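Local coordinates for protein 2-hydroxychromene-2-carboxylate isomerase (Pseudomonas putida, PDB 2IMF) that catalyses the reversible glutathione-dependent isomerization of 2-hydroxychromene-2-carboxylate to trans-o-hydroxybenzylidenepyruvate in naphthalene degradation, at residues F7-P12 and R88-F93; F13-N18 and G75-F80; P81-S86 and I118-E123. All blocks are in the same frame, centred on the assembly; numbering follows the deposited sequence. Where two conformers were deposited one is given.

Contact 1: F7-P12 and R88-F93; sequences FDFLSP and RMNIGF. With TOM (4-(2-methoxyphenyl)-2-oxobut-3-enoic acid), chain F; GSH (glutathione), chain E.
N90 grips the 7-12 loop with both ends of its side-chain amide, and this is the tight part of a contact whose touching residues are all buried. OD1 of N90 takes the backbone N-H of F9 at 2.9 Å; the bond is almost straight (175° at the hydrogen) and lies in the carbonyl plane, on a lone pair. ND2 of N90, in turn, donates to OD1 of D8 at 2.9 Å, with the oxygen in the plane of the amide but approached from above the carboxylate, which stands steeply against the amide. With CG of D8 anti to the backbone N (chi1 -178°), the same OD1 also accepts from N of L10 at 3.0 Å, from the opposite face of the carboxylate; S86 OG is a further partner. The D8-L10 bond makes an Asx turn, which coincides with a type I turn over D8-S11 that leads from the first strand of the thioredoxin fold into helix 12-28, with S11 at its N-cap. S11 OG is 3.2 Å from the glutathione sulphur SG2, consistent with its assignment as the active-site residue. Beside N90, the F9 side chain slides past the amide in the opposite direction, the two planes only mildly inclined, while its ring edge meets O of M89, 3.3 Å from CE2. Looser packing marks the end toward F93: F7 points its edge at the F93 face, a T-shaped pair with planes at 90° and centroids 5.9 Å apart, joined at closest by CZ of F7 and CD1 of F93 at 4.3 Å.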
loop_
_atom_site.group_PDB
_atom_site.type_symbol
_atom_site.label_atom_id
_atom_site.label_comp_id
_atom_site.label_asym_id
_atom_site.label_seq_id
_atom_site.Cartn_x
_atom_site.Cartn_y
_atom_site.Cartn_z
ATOM N N PHE A 7 10.400 9.509 8.194
ATOM C CA PHE A 7 10.146 8.248 8.888
ATOM C C PHE A 7 9.771 8.563 10.345
ATOM O O PHE A 7 10.026 9.674 10.856
ATOM C CB PHE A 7 11.380 7.323 8.858
ATOM C CG PHE A 7 12.570 7.880 9.615
ATOM C CD1 PHE A 7 13.422 8.798 9.036
ATOM C CD2 PHE A 7 12.780 7.564 10.925
ATOM C CE1 PHE A 7 14.493 9.308 9.751
ATOM C CE2 PHE A 7 13.786 8.132 11.651
ATOM C CZ PHE A 7 14.662 8.997 11.019
ATOM N N ASP A 8 9.190 7.558 11.011
ATOM C CA ASP A 8 8.935 7.539 12.474
ATOM C C ASP A 8 9.428 6.149 12.897
ATOM O O ASP A 8 9.142 5.167 12.195
ATOM C CB ASP A 8 7.424 7.739 12.720
ATOM C CG ASP A 8 7.034 7.793 14.205
ATOM O OD1 ASP A 8 7.692 7.093 15.032
ATOM O OD2 ASP A 8 6.032 8.444 14.521
ATOM N N PHE A 9 10.232 6.038 13.957
ATOM C CA PHE A 9 10.789 4.703 14.324
ATOM C C PHE A 9 9.694 3.706 14.739
ATOM O O PHE A 9 10.002 2.536 14.797
ATOM C CB PHE A 9 11.842 4.821 15.447
ATOM C CG PHE A 9 13.148 5.428 15.005
ATOM C CD1 PHE A 9 13.950 4.766 14.087
ATOM C CD2 PHE A 9 13.578 6.595 15.573
ATOM C CE1 PHE A 9 15.214 5.309 13.676
ATOM C CE2 PHE A 9 14.838 7.183 15.207
ATOM C CZ PHE A 9 15.628 6.538 14.273
ATOM N N LEU A 10 8.466 4.154 14.970
ATOM C CA LEU A 10 7.368 3.163 15.242
ATOM C C LEU A 10 6.989 2.363 14.036
ATOM O O LEU A 10 6.308 1.359 14.160
ATOM C CB LEU A 10 6.099 3.809 15.822
ATOM C CG LEU A 10 5.315 4.730 14.905
ATOM C CD1 LEU A 10 4.395 3.947 13.943
ATOM C CD2 LEU A 10 4.422 5.598 15.741
ATOM N N SER A 11 7.427 2.780 12.830
ATOM C CA SER A 11 6.891 2.222 11.572
ATOM C C SER A 11 7.722 1.106 10.990
ATOM O O SER A 11 8.830 1.358 10.579
ATOM C CB SER A 11 6.745 3.379 10.604
ATOM O OG SER A 11 6.499 2.929 9.251
ATOM N N PRO A 12 7.144 -0.094 10.925
ATOM C CA PRO A 12 7.905 -1.193 10.318
ATOM C C PRO A 12 8.072 -1.029 8.801
ATOM O O PRO A 12 9.044 -1.521 8.270
ATOM C CB PRO A 12 7.056 -2.442 10.650
ATOM C CG PRO A 12 5.647 -1.910 10.791
ATOM C CD PRO A 12 5.788 -0.496 11.412
ATOM N N ARG A 88 10.963 9.282 22.084
ATOM C CA ARG A 88 12.308 9.594 22.553
ATOM C C ARG A 88 13.358 9.363 21.479
ATOM O O ARG A 88 14.243 10.192 21.254
ATOM C CB ARG A 88 12.607 8.784 23.836
ATOM C CG ARG A 88 14.092 8.641 24.216
ATOM C CD ARG A 88 14.347 8.371 25.732
ATOM N NE ARG A 88 13.914 7.047 26.199
ATOM C CZ ARG A 88 13.446 6.772 27.414
ATOM N NH1 ARG A 88 13.330 7.717 28.346
ATOM N NH2 ARG A 88 13.078 5.534 27.702
ATOM N N MET A 89 13.278 8.188 20.803
ATOM C CA MET A 89 14.262 7.915 19.790
ATOM C C MET A 89 14.096 8.797 18.556
ATOM O O MET A 89 15.102 9.084 17.879
ATOM C CB MET A 89 14.449 6.427 19.450
ATOM C CG MET A 89 14.726 5.525 20.671
ATOM S SD MET A 89 16.102 5.993 21.720
ATOM C CE MET A 89 17.500 5.602 20.689
ATOM N N ASN A 90 12.863 9.145 18.225
ATOM C CA ASN A 90 12.676 10.105 17.107
ATOM C C ASN A 90 13.387 11.450 17.424
ATOM O O ASN A 90 14.063 12.029 16.569
ATOM C CB ASN A 90 11.163 10.367 16.909
ATOM C CG ASN A 90 10.400 9.250 16.215
ATOM O OD1 ASN A 90 10.974 8.309 15.683
ATOM N ND2 ASN A 90 9.072 9.394 16.242
ATOM N N ILE A 91 13.121 11.945 18.659
ATOM C CA ILE A 91 13.782 13.181 19.085
ATOM C C ILE A 91 15.317 13.037 19.044
ATOM O O ILE A 91 16.074 13.934 18.596
ATOM C CB ILE A 91 13.356 13.514 20.462
ATOM C CG1 ILE A 91 11.912 14.003 20.488
ATOM C CG2 ILE A 91 14.341 14.569 21.010
ATOM C CD1 ILE A 91 11.229 14.149 21.913
ATOM N N GLY A 92 15.803 11.863 19.456
ATOM C CA GLY A 92 17.218 11.653 19.521
ATOM C C GLY A 92 17.915 11.735 18.174
ATOM O O GLY A 92 19.141 11.994 18.103
ATOM N N PHE A 93 17.173 11.526 17.075
ATOM C CA PHE A 93 17.761 11.711 15.762
ATOM C C PHE A 93 18.388 13.109 15.633
ATOM O O PHE A 93 19.359 13.249 14.926
ATOM C CB PHE A 93 16.690 11.501 14.649
ATOM C CG PHE A 93 17.151 11.986 13.304
ATOM C CD1 PHE A 93 17.999 11.216 12.585
ATOM C CD2 PHE A 93 16.760 13.233 12.788
ATOM C CE1 PHE A 93 18.536 11.653 11.396
ATOM C CE2 PHE A 93 17.266 13.695 11.595
ATOM C CZ PHE A 93 18.138 12.890 10.911
HETATM O O8 TOM F . -0.899 1.488 12.018
HETATM C C9 TOM F . -0.163 2.468 12.045
HETATM C C10 TOM F . -0.511 3.730 12.647
HETATM O O11 TOM F . -1.313 4.432 11.986
HETATM O O10 TOM F . 0.050 4.089 13.702
HETATM C C8 TOM F . 1.171 2.508 11.368
HETATM C C7 TOM F . 1.712 1.532 10.676
HETATM C C1 TOM F . 1.904 0.118 11.188
HETATM C C6 TOM F . 1.608 -0.875 10.275
HETATM C C5 TOM F . 1.725 -2.208 10.654
HETATM C C4 TOM F . 2.213 -2.505 11.938
HETATM C C3 TOM F . 2.526 -1.522 12.853
HETATM C C2 TOM F . 2.369 -0.185 12.444
HETATM O O2 TOM F . 2.672 0.859 13.249
HETATM C C11 TOM F . 3.413 0.469 14.408
HETATM N N1 GSH E . 1.924 -0.058 1.494
HETATM C CA1 GSH E . 2.842 0.533 2.415
HETATM C C1 GSH E . 4.262 0.111 2.296
HETATM O O11 GSH E . 5.143 0.765 2.857
HETATM O O12 GSH E . 4.321 -1.030 1.785
HETATM C CB1 GSH E . 2.199 0.958 3.730
HETATM C CG1 GSH E . 2.882 2.069 4.526
HETATM C CD1 GSH E . 2.120 2.355 5.790
HETATM O OE1 GSH E . 1.013 1.668 6.053
HETATM N N2 GSH E . 2.564 3.253 6.638
HETATM C CA2 GSH E . 1.816 3.723 7.796
HETATM C C2 GSH E . 1.173 5.026 7.599
HETATM O O2 GSH E . 1.892 6.015 7.025
HETATM C CB2 GSH E . 2.812 3.828 8.995
HETATM S SG2 GSH E . 3.357 2.186 9.602
HETATM N N3 GSH E . -0.070 5.217 7.931
HETATM C CA3 GSH E . -0.739 6.451 7.518
HETATM C C3 GSH E . -1.885 6.091 6.601
HETATM O O31 GSH E . -2.552 7.025 6.120
HETATM O O32 GSH E . -2.176 4.866 6.392
#

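Contact 2: F13-N18 and G75-F80; sequences FSYLAN and GIPLVF. With GSH (glutathione), chain E.
This is a mainly apolar contact, fixed by a single side-chain-to-backbone hydrogen bond, between helix 12-28 and the irregular loop that follows helix 57-74. Y15 carries it. Its CG is anti to the backbone N (chi1 162°), which sends the ring out from the helix until OH donates to O of P77 at 2.6 Å, nearly along the C=O axis (163° at the oxygen). That carbonyl lies close to the ring plane, so the phenol meets it edge-on. I76 and L78, on either side of P77 in sequence, pack against the same tyrosine: CD1 of I76 comes within 3.8 Å of Y15 CZ from an oblique direction, and CD1 of L78 lies at the ring edge, 3.8 Å from Y15 CD2. The next residue of the helix, L16, adds its CD2, 4.1 Å from L78 CD1 and 4.2 Å from I76 CD1. F13, on the same helix, turns to glutathione instead, with GSH CB1 over the centre of one ring face. The arrangement is consistent with that of kappa class glutathione transferases, in which the first helix of the thioredoxin fold packs against the inserted helical domain beside the glutathione site.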
loop_
_atom_site.group_PDB
_atom_site.type_symbol
_atom_site.label_atom_id
_atom_site.label_comp_id
_atom_site.label_asym_id
_atom_site.label_seq_id
_atom_site.Cartn_x
_atom_site.Cartn_y
_atom_site.Cartn_z
ATOM N N PHE A 13 7.138 -0.369 8.114
ATOM C CA PHE A 13 7.360 -0.089 6.705
ATOM C C PHE A 13 8.490 0.905 6.545
ATOM O O PHE A 13 9.232 0.839 5.541
ATOM C CB PHE A 13 6.034 0.396 6.119
ATOM C CG PHE A 13 5.020 -0.737 6.005
ATOM C CD1 PHE A 13 5.160 -1.732 5.048
ATOM C CD2 PHE A 13 3.980 -0.795 6.887
ATOM C CE1 PHE A 13 4.246 -2.764 4.950
ATOM C CE2 PHE A 13 3.012 -1.840 6.797
ATOM C CZ PHE A 13 3.181 -2.815 5.847
ATOM N N SER A 14 8.707 1.771 7.524
ATOM C CA SER A 14 9.856 2.670 7.493
ATOM C C SER A 14 11.187 1.970 7.730
ATOM O O SER A 14 12.221 2.354 7.149
ATOM C CB SER A 14 9.698 3.812 8.480
ATOM O OG SER A 14 8.617 4.663 8.112
ATOM N N TYR A 15 11.164 0.898 8.565
ATOM C CA TYR A 15 12.327 0.102 8.818
ATOM C C TYR A 15 12.715 -0.513 7.495
ATOM O O TYR A 15 13.901 -0.484 7.093
ATOM C CB TYR A 15 11.953 -0.999 9.795
ATOM C CG TYR A 15 12.909 -2.146 9.840
ATOM C CD1 TYR A 15 14.221 -1.977 10.298
ATOM C CD2 TYR A 15 12.472 -3.427 9.506
ATOM C CE1 TYR A 15 15.091 -3.122 10.409
ATOM C CE2 TYR A 15 13.311 -4.550 9.633
ATOM C CZ TYR A 15 14.635 -4.340 10.050
ATOM O OH TYR A 15 15.538 -5.391 10.173
ATOM N N LEU A 16 11.748 -1.095 6.769
ATOM C CA LEU A 16 12.038 -1.716 5.464
ATOM C C LEU A 16 12.584 -0.652 4.481
ATOM O O LEU A 16 13.592 -0.851 3.785
ATOM C CB LEU A 16 10.774 -2.271 4.867
ATOM C CG LEU A 16 10.243 -3.529 5.594
ATOM C CD1 LEU A 16 8.862 -3.877 5.067
ATOM C CD2 LEU A 16 11.229 -4.749 5.398
ATOM N N ALA A 17 11.907 0.491 4.367
ATOM C CA ALA A 17 12.380 1.564 3.475
ATOM C C ALA A 17 13.763 2.034 3.832
ATOM O O ALA A 17 14.584 2.288 2.915
ATOM C CB ALA A 17 11.381 2.744 3.455
ATOM N N ASN A 18 14.055 2.202 5.117
ATOM C CA ASN A 18 15.391 2.631 5.462
ATOM C C ASN A 18 16.418 1.623 5.047
ATOM O O ASN A 18 17.468 2.070 4.596
ATOM C CB ASN A 18 15.464 2.867 6.972
ATOM C CG ASN A 18 16.808 3.329 7.388
ATOM O OD1 ASN A 18 17.241 4.388 6.961
ATOM N ND2 ASN A 18 17.526 2.479 8.113
ATOM N N GLY A 75 16.293 -9.860 2.933
ATOM C CA GLY A 75 17.290 -10.632 3.688
ATOM C C GLY A 75 17.556 -10.136 5.082
ATOM O O GLY A 75 18.690 -10.294 5.576
ATOM N N ILE A 76 16.542 -9.597 5.764
ATOM C CA ILE A 76 16.755 -9.022 7.067
ATOM C C ILE A 76 15.694 -9.563 8.023
ATOM O O ILE A 76 14.618 -9.956 7.594
ATOM C CB ILE A 76 16.694 -7.461 7.011
ATOM C CG1 ILE A 76 15.293 -6.936 6.599
ATOM C CG2 ILE A 76 17.737 -6.926 6.085
ATOM C CD1 ILE A 76 15.226 -5.409 6.483
ATOM N N PRO A 77 15.944 -9.565 9.359
ATOM C CA PRO A 77 14.934 -9.953 10.336
ATOM C C PRO A 77 13.933 -8.818 10.464
ATOM O O PRO A 77 14.257 -7.649 10.229
ATOM C CB PRO A 77 15.755 -10.054 11.655
ATOM C CG PRO A 77 16.896 -9.217 11.461
ATOM C CD PRO A 77 17.255 -9.302 10.002
ATOM N N LEU A 78 12.777 -9.163 10.964
ATOM C CA LEU A 78 11.840 -8.106 11.350
ATOM C C LEU A 78 11.110 -8.699 12.505
ATOM O O LEU A 78 10.370 -9.733 12.415
ATOM C CB LEU A 78 10.881 -7.768 10.177
ATOM C CG LEU A 78 9.995 -6.520 10.400
ATOM C CD1 LEU A 78 9.676 -5.960 8.984
ATOM C CD2 LEU A 78 8.725 -6.768 11.227
ATOM N N VAL A 79 11.249 -8.039 13.660
ATOM C CA VAL A 79 10.689 -8.531 14.917
ATOM C C VAL A 79 9.905 -7.402 15.588
ATOM O O VAL A 79 10.473 -6.329 15.786
ATOM C CB VAL A 79 11.805 -8.995 15.848
ATOM C CG1 VAL A 79 11.226 -9.467 17.204
ATOM C CG2 VAL A 79 12.679 -10.029 15.116
ATOM N N PHE A 80 8.612 -7.561 15.874
ATOM C CA PHE A 80 7.806 -6.559 16.523
ATOM C C PHE A 80 8.322 -6.282 17.922
ATOM O O PHE A 80 8.471 -7.184 18.765
ATOM C CB PHE A 80 6.351 -6.977 16.593
ATOM C CG PHE A 80 5.567 -6.588 15.360
ATOM C CD1 PHE A 80 5.818 -7.196 14.135
ATOM C CD2 PHE A 80 4.623 -5.593 15.447
ATOM C CE1 PHE A 80 5.130 -6.796 12.994
ATOM C CE2 PHE A 80 3.918 -5.195 14.346
ATOM C CZ PHE A 80 4.185 -5.789 13.102
HETATM N N1 GSH E . 1.924 -0.058 1.494
HETATM C CA1 GSH E . 2.842 0.533 2.415
HETATM C C1 GSH E . 4.262 0.111 2.296
HETATM O O11 GSH E . 5.143 0.765 2.857
HETATM O O12 GSH E . 4.321 -1.030 1.785
HETATM C CB1 GSH E . 2.199 0.958 3.730
HETATM C CG1 GSH E . 2.882 2.069 4.526
HETATM C CD1 GSH E . 2.120 2.355 5.790
HETATM O OE1 GSH E . 1.013 1.668 6.053
HETATM N N2 GSH E . 2.564 3.253 6.638
HETATM C CA2 GSH E . 1.816 3.723 7.796
HETATM C C2 GSH E . 1.173 5.026 7.599
HETATM O O2 GSH E . 1.892 6.015 7.025
HETATM C CB2 GSH E . 2.812 3.828 8.995
HETATM S SG2 GSH E . 3.357 2.186 9.602
HETATM N N3 GSH E . -0.070 5.217 7.931
HETATM C CA3 GSH E . -0.739 6.451 7.518
HETATM C C3 GSH E . -1.885 6.091 6.601
HETATM O O31 GSH E . -2.552 7.025 6.120
HETATM O O32 GSH E . -2.176 4.866 6.392
#

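Contact 3: P81-S86 and I118-E123; sequences PANYNS and IAPDLE. With TOM (4-(2-methoxyphenyl)-2-oxobut-3-enoic acid), chain F.
N83 and D121 both carry CG between the backbone N and the carbonyl carbon (chi1 65° and 68°), which brings amide and carboxylate together. ND2 of N83 donates to OD1 of D121 at 2.9 Å; the acceptor lies in the amide plane, whereas the donor reaches the syn side of the carboxylate from out of its plane. N85 lies alongside D121, and its ND2 gives OD2 of D121 a second bond of 2.9 Å, met from above the carboxylate, so that each oxygen has its own amide donor. OD1 of N83 closes an Asx turn by accepting from N of N85 at 3.0 Å, while the backbone of 119-122 folds as a type I turn; two loops, one before helix 87-92 and one after helix 99-115, are clasped through their turns in the helical part of this DsbA-like fold. An alanine here in place of N83 would probably leave OD1 of D121 without its amide donor and N of N85 without its acceptor, so that the Asx turn is lost. The P120 ring slides past the N83 side chain, its CD 3.3 Å from O of N83, a buried carbonyl oxygen with no polar partner, and CB of P81 packs on the same CD at 4.1 Å. A water donates to O of N85 and O of P120, at 2.8 Å each, bridging the two loops. CB of Y84 is directed away from the 118-123 loop; one ring face takes C11, the methoxy carbon of a bound methyl ether of the reaction product, 3.3 Å from CE1.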
loop_
_atom_site.group_PDB
_atom_site.type_symbol
_atom_site.label_atom_id
_atom_site.label_comp_id
_atom_site.label_asym_id
_atom_site.label_seq_id
_atom_site.Cartn_x
_atom_site.Cartn_y
_atom_site.Cartn_z
ATOM N N PRO A 81 8.512 -4.987 18.218
ATOM C CA PRO A 81 8.788 -4.612 19.611
ATOM C C PRO A 81 7.501 -4.641 20.439
ATOM O O PRO A 81 6.408 -4.717 19.874
ATOM C CB PRO A 81 9.300 -3.167 19.466
ATOM C CG PRO A 81 8.463 -2.605 18.340
ATOM C CD PRO A 81 8.427 -3.797 17.330
ATOM N N ALA A 82 7.644 -4.497 21.785
ATOM C CA ALA A 82 6.497 -4.644 22.674
ATOM C C ALA A 82 5.590 -3.438 22.659
ATOM O O ALA A 82 4.423 -3.475 23.117
ATOM C CB ALA A 82 7.002 -4.938 24.070
ATOM N N ASN A 83 6.080 -2.316 22.142
ATOM C CA ASN A 83 5.276 -1.144 22.045
ATOM C C ASN A 83 5.776 -0.231 20.925
ATOM O O ASN A 83 6.831 -0.546 20.346
ATOM C CB ASN A 83 5.200 -0.345 23.382
ATOM C CG ASN A 83 6.527 0.242 23.818
ATOM O OD1 ASN A 83 7.090 1.078 23.095
ATOM N ND2 ASN A 83 7.033 -0.162 25.002
ATOM N N TYR A 84 5.025 0.824 20.660
ATOM C CA TYR A 84 5.310 1.762 19.546
ATOM C C TYR A 84 5.622 3.160 20.062
ATOM O O TYR A 84 5.388 4.156 19.373
ATOM C CB TYR A 84 4.092 1.815 18.615
ATOM C CG TYR A 84 3.693 0.480 18.118
ATOM C CD1 TYR A 84 4.580 -0.286 17.404
ATOM C CD2 TYR A 84 2.427 -0.037 18.359
ATOM C CE1 TYR A 84 4.213 -1.532 16.895
ATOM C CE2 TYR A 84 2.034 -1.298 17.851
ATOM C CZ TYR A 84 2.951 -2.033 17.165
ATOM O OH TYR A 84 2.560 -3.257 16.670
ATOM N N ASN A 85 6.216 3.233 21.268
ATOM C CA ASN A 85 6.505 4.523 21.887
ATOM C C ASN A 85 7.857 5.087 21.417
ATOM O O ASN A 85 8.849 5.121 22.142
ATOM C CB ASN A 85 6.503 4.403 23.418
ATOM C CG ASN A 85 5.155 3.903 23.930
ATOM O OD1 ASN A 85 4.125 4.159 23.314
ATOM N ND2 ASN A 85 5.170 3.126 25.014
ATOM N N SER A 86 7.818 5.616 20.200
ATOM C CA SER A 86 9.000 6.032 19.466
ATOM C C SER A 86 9.391 7.477 19.702
ATOM O O SER A 86 10.380 7.909 19.129
ATOM C CB SER A 86 8.690 5.865 17.974
ATOM O OG SER A 86 7.485 6.591 17.696
ATOM N N ILE A 118 13.540 -4.583 20.082
ATOM C CA ILE A 118 13.772 -3.872 21.338
ATOM C C ILE A 118 12.755 -2.725 21.514
ATOM O O ILE A 118 12.531 -1.957 20.578
ATOM C CB ILE A 118 15.212 -3.342 21.381
ATOM C CG1 ILE A 118 16.201 -4.520 21.419
ATOM C CG2 ILE A 118 15.384 -2.515 22.636
ATOM C CD1 ILE A 118 17.655 -4.055 21.212
ATOM N N ALA A 119 12.075 -2.591 22.649
ATOM C CA ALA A 119 11.103 -1.590 22.805
ATOM C C ALA A 119 11.748 -0.223 22.620
ATOM O O ALA A 119 12.752 0.062 23.263
ATOM C CB ALA A 119 10.470 -1.701 24.228
ATOM N N PRO A 120 11.109 0.673 21.868
ATOM C CA PRO A 120 11.774 1.936 21.588
ATOM C C PRO A 120 11.851 2.895 22.792
ATOM O O PRO A 120 12.664 3.827 22.786
ATOM C CB PRO A 120 10.927 2.528 20.439
ATOM C CG PRO A 120 9.548 1.896 20.599
ATOM C CD PRO A 120 9.839 0.520 21.111
ATOM N N ASP A 121 11.042 2.625 23.831
ATOM C CA ASP A 121 11.111 3.366 25.060
ATOM C C ASP A 121 11.890 2.658 26.149
ATOM O O ASP A 121 11.883 3.153 27.319
ATOM C CB ASP A 121 9.697 3.763 25.523
ATOM C CG ASP A 121 8.852 2.574 25.943
ATOM O OD1 ASP A 121 9.304 1.414 25.753
ATOM O OD2 ASP A 121 7.693 2.849 26.434
ATOM N N LEU A 122 12.653 1.596 25.795
ATOM C CA LEU A 122 13.531 0.977 26.779
ATOM C C LEU A 122 14.418 2.038 27.430
ATOM O O LEU A 122 15.141 2.788 26.730
ATOM C CB LEU A 122 14.343 -0.113 26.055
ATOM C CG LEU A 122 15.413 -0.751 26.950
ATOM C CD1 LEU A 122 14.776 -1.581 28.090
ATOM C CD2 LEU A 122 16.351 -1.613 26.124
ATOM N N GLU A 123 14.515 2.071 28.768
ATOM C CA GLU A 123 15.184 3.163 29.438
ATOM C C GLU A 123 16.688 3.182 29.139
ATOM O O GLU A 123 17.296 4.261 29.051
ATOM C CB GLU A 123 14.953 3.037 30.949
ATOM C CG GLU A 123 13.615 3.666 31.360
ATOM C CD GLU A 123 13.759 5.153 31.731
ATOM O OE1 GLU A 123 14.182 5.446 32.874
ATOM O OE2 GLU A 123 13.476 6.030 30.871
HETATM O O8 TOM F . -0.899 1.488 12.018
HETATM C C9 TOM F . -0.163 2.468 12.045
HETATM C C10 TOM F . -0.511 3.730 12.647
HETATM O O11 TOM F . -1.313 4.432 11.986
HETATM O O10 TOM F . 0.050 4.089 13.702
HETATM C C8 TOM F . 1.171 2.508 11.368
HETATM C C7 TOM F . 1.712 1.532 10.676
HETATM C C1 TOM F . 1.904 0.118 11.188
HETATM C C6 TOM F . 1.608 -0.875 10.275
HETATM C C5 TOM F . 1.725 -2.208 10.654
HETATM C C4 TOM F . 2.213 -2.505 11.938
HETATM C C3 TOM F . 2.526 -1.522 12.853
HETATM C C2 TOM F . 2.369 -0.185 12.444
HETATM O O2 TOM F . 2.672 0.859 13.249
HETATM C C11 TOM F . 3.413 0.469 14.408
HETATM O O HOH W 1 11.473 6.093 21.719
#

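In the fold
From the N terminus, the chain leaves strand 2-7 through the 7-12 turn, which contact 1 joins to helix 87-92 some 76 residues later, closing a large loop. Within that loop lies contact 2, where helix 12-28 meets the 75-80 loop. Immediately afterwards 81-86 begins contact 3, whose partner 118-123 lies beyond helix 99-115; contact 3 therefore crosses contact 1 but follows contact 2 in series. Contacts 1 and 3 also meet in space, through the salt bridge between R88 and E123. Together, contacts 1 and 2 tie the thioredoxin fold to the helical part, and contact 3 joins two loops within the latter.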